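Local coordinates for protein putative metal-dependent hydrolase (Parabacteroides distasonis ATCC 8503, PDB 3KL7) that binds two zinc ions in a metallo-beta-lactamase fold and is probably a metal-dependent hydrolase, its substrate unknown, at residues A129-T133 with P134-K138. Residues are numbered along the deposited sequence; the frame is centred on the assembly and turned at random.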
ATOM      1  N   ALA A 129       8.371   6.123  -4.035  1.00 16.52           N
ATOM      2  CA  ALA A 129       8.682   4.824  -3.526  1.00 16.84           C
ATOM      3  C   ALA A 129       9.837   4.263  -4.413  1.00 17.27           C
ATOM      4  O   ALA A 129       9.605   3.902  -5.587  1.00 17.71           O
ATOM      5  CB  ALA A 129       7.444   3.921  -3.583  1.00 16.14           C
ATOM      6  N   TYR A 130      11.073   4.226  -3.852  1.00 16.99           N
ATOM      7  CA  TYR A 130      12.284   3.804  -4.616  1.00 16.85           C
ATOM      8  C   TYR A 130      13.422   3.308  -3.715  1.00 16.78           C
ATOM      9  O   TYR A 130      13.412   3.508  -2.481  1.00 16.88           O
ATOM     10  CB  TYR A 130      12.810   4.956  -5.474  1.00 16.59           C
ATOM     11  CG  TYR A 130      13.216   6.180  -4.671  1.00 15.93           C
ATOM     12  CD1 TYR A 130      12.265   7.121  -4.271  1.00 15.26           C
ATOM     13  CD2 TYR A 130      14.550   6.396  -4.310  1.00 15.27           C
ATOM     14  CE1 TYR A 130      12.623   8.241  -3.533  1.00 14.28           C
ATOM     15  CE2 TYR A 130      14.921   7.506  -3.574  1.00 14.56           C
ATOM     16  CZ  TYR A 130      13.945   8.434  -3.182  1.00 15.13           C
ATOM     17  OH  TYR A 130      14.306   9.555  -2.444  1.00 14.28           O
ATOM     18  N   ASN A 131      14.407   2.670  -4.339  1.00 16.29           N
ATOM     19  CA  ASN A 131      15.540   2.094  -3.624  1.00 15.63           C
ATOM     20  C   ASN A 131      16.623   3.127  -3.436  1.00 15.55           C
ATOM     21  O   ASN A 131      16.872   3.947  -4.318  1.00 15.28           O
ATOM     22  CB  ASN A 131      16.093   0.889  -4.395  1.00 15.64           C
ATOM     23  CG  ASN A 131      15.200  -0.344  -4.279  1.00 15.53           C
ATOM     24  OD1 ASN A 131      14.370  -0.620  -5.173  1.00 14.47           O
ATOM     25  ND2 ASN A 131      15.350  -1.090  -3.172  1.00 12.66           N
ATOM     26  N   THR A 132      17.275   3.091  -2.287  1.00 15.35           N
ATOM     27  CA  THR A 132      18.358   4.036  -2.001  1.00 15.33           C
ATOM     28  C   THR A 132      19.743   3.346  -2.028  1.00 14.82           C
ATOM     29  O   THR A 132      20.754   3.997  -2.252  1.00 15.16           O
ATOM     30  CB  THR A 132      18.136   4.688  -0.670  1.00 15.42           C
ATOM     31  OG1 THR A 132      18.013   3.671   0.332  1.00 16.98           O
ATOM     32  CG2 THR A 132      16.838   5.518  -0.700  1.00 14.98           C
ATOM     33  N   THR A 133      19.770   2.023  -1.813  1.00 14.26           N
ATOM     34  CA  THR A 133      21.035   1.266  -1.802  1.00 13.56           C
ATOM     35  C   THR A 133      21.683   1.256  -3.195  1.00 13.37           C
ATOM     36  O   THR A 133      21.029   0.939  -4.187  1.00 12.52           O
ATOM     37  CB  THR A 133      20.812  -0.208  -1.343  1.00 13.42           C
ATOM     38  OG1 THR A 133      20.191  -0.216  -0.073  1.00 12.00           O
ATOM     39  CG2 THR A 133      22.115  -0.951  -1.253  1.00 12.67           C
ATOM     40  N   PRO A 134      22.969   1.599  -3.266  1.00 13.70           N
ATOM     41  CA  PRO A 134      23.649   1.604  -4.565  1.00 13.73           C
ATOM     42  C   PRO A 134      23.414   0.303  -5.319  1.00 13.72           C
ATOM     43  O   PRO A 134      23.529  -0.759  -4.742  1.00 13.83           O
ATOM     44  CB  PRO A 134      25.129   1.742  -4.179  1.00 13.57           C
ATOM     45  CG  PRO A 134      25.122   2.441  -2.883  1.00 13.50           C
ATOM     46  CD  PRO A 134      23.882   1.957  -2.164  1.00 13.73           C
ATOM     47  N   GLY A 135      23.060   0.399  -6.594  1.00 13.92           N
ATOM     48  CA  GLY A 135      22.822  -0.794  -7.413  1.00 14.21           C
ATOM     49  C   GLY A 135      21.384  -1.347  -7.371  1.00 14.42           C
ATOM     50  O   GLY A 135      20.999  -2.161  -8.234  1.00 14.28           O
ATOM     51  N   ARG A 136      20.586  -0.922  -6.393  1.00 14.27           N
ATOM     52  CA  ARG A 136      19.213  -1.446  -6.275  1.00 14.80           C
ATOM     53  C   ARG A 136      18.158  -0.586  -6.979  1.00 15.75           C
ATOM     54  O   ARG A 136      16.926  -0.825  -6.843  1.00 16.01           O
ATOM     55  CB  ARG A 136      18.854  -1.687  -4.815  1.00 14.77           C
ATOM     56  CG  ARG A 136      19.526  -2.950  -4.241  1.00 14.44           C
ATOM     57  CD  ARG A 136      19.090  -3.263  -2.846  1.00 14.24           C
ATOM     58  NE  ARG A 136      20.050  -4.140  -2.175  1.00 15.30           N
ATOM     59  CZ  ARG A 136      19.950  -4.556  -0.903  1.00 15.98           C
ATOM     60  NH1 ARG A 136      18.912  -4.176  -0.144  1.00 16.97           N
ATOM     61  NH2 ARG A 136      20.886  -5.353  -0.390  1.00 14.75           N
ATOM     62  N   ASP A 137      18.624   0.402  -7.741  1.00 16.73           N
ATOM     63  CA  ASP A 137      17.742   1.196  -8.599  1.00 17.81           C
ATOM     64  C   ASP A 137      17.299   0.363  -9.807  1.00 18.35           C
ATOM     65  O   ASP A 137      16.342   0.716 -10.495  1.00 18.82           O
ATOM     66  CB  ASP A 137      18.443   2.451  -9.077  1.00 18.05           C
ATOM     67  CG  ASP A 137      19.686   2.151  -9.830  1.00 18.32           C
ATOM     68  OD1 ASP A 137      20.534   1.411  -9.304  1.00 20.43           O
ATOM     69  OD2 ASP A 137      19.826   2.643 -10.955  1.00 21.03           O
ATOM     70  N   LYS A 138      17.998  -0.739 -10.063  1.00 18.42           N
ATOM     71  CA  LYS A 138      17.534  -1.700 -11.042  1.00 18.90           C
ATOM     72  C   LYS A 138      16.152  -2.255 -10.587  1.00 18.87           C
ATOM     73  O   LYS A 138      15.297  -2.558 -11.406  1.00 18.96           O
ATOM     74  CB  LYS A 138      18.566  -2.841 -11.233  1.00 19.12           C
ATOM     75  CG  LYS A 138      18.662  -3.849 -10.055  1.00 20.69           C
ATOM     76  CD  LYS A 138      19.914  -4.801 -10.178  1.00 20.95           C
ATOM     77  CE  LYS A 138      19.809  -5.988  -9.175  1.00 22.48           C
ATOM     78  NZ  LYS A 138      21.125  -6.657  -8.812  1.00 23.04           N
TER
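With CG turned anti to the carbonyl carbon (chi1 -75°), the side chain of Arg136 leaves the turn beside that of Thr133; its chain, extended from CG to NE, runs alongside the Thr133 side chain and points the same way. Arg136 CD packs 3.8 Å from Thr133 CB. Farther out, the methyl CG2 of Thr133 sits over one face of the guanidinium, displaced toward its rim, with Arg136 NE 3.9 Å from Thr133 CG2. Thr133 also has its hydroxyl on the side of its own backbone N, where OG1 hydrogen-bonds to Glu164 OE2, while Arg136 NH1 is hydrogen-bonded to Gln184 OE1.

The backbone that carries this pair closes a type II beta turn running from Thr133 to Arg136. Arg136 N donates to Thr133 O at 2.9 Å, with 162° at the hydrogen. Pro134 and Gly135 fill the two central positions; Gly135, in the third position of the turn, takes the positive phi (88°) that a type II turn requires there and that glycine adopts readily.

On the buried side Asn131 crosses Arg136 at about a right angle, its CB 3.8 Å from Arg136 CB. The amide lies close to the Arg136 carbonyl, yet Asn131 OD1 and Arg136 O, 3.1 Å apart, are both acceptors and share no hydrogen. What fixes the amide lies beyond the turn: ND2 is gripped by Glu164 OE1 and the carbonyl of Tyr186, and OD1 accepts from ND1 of His140, a zinc ligand. Asn131 is thus a second-shell residue, and its bond to ND1 is consistent with holding the His140 imidazole in position for the zinc, within a loop joining strands 123-128 and 146-152 beside the dinuclear zinc site of a metallo-beta-lactamase fold.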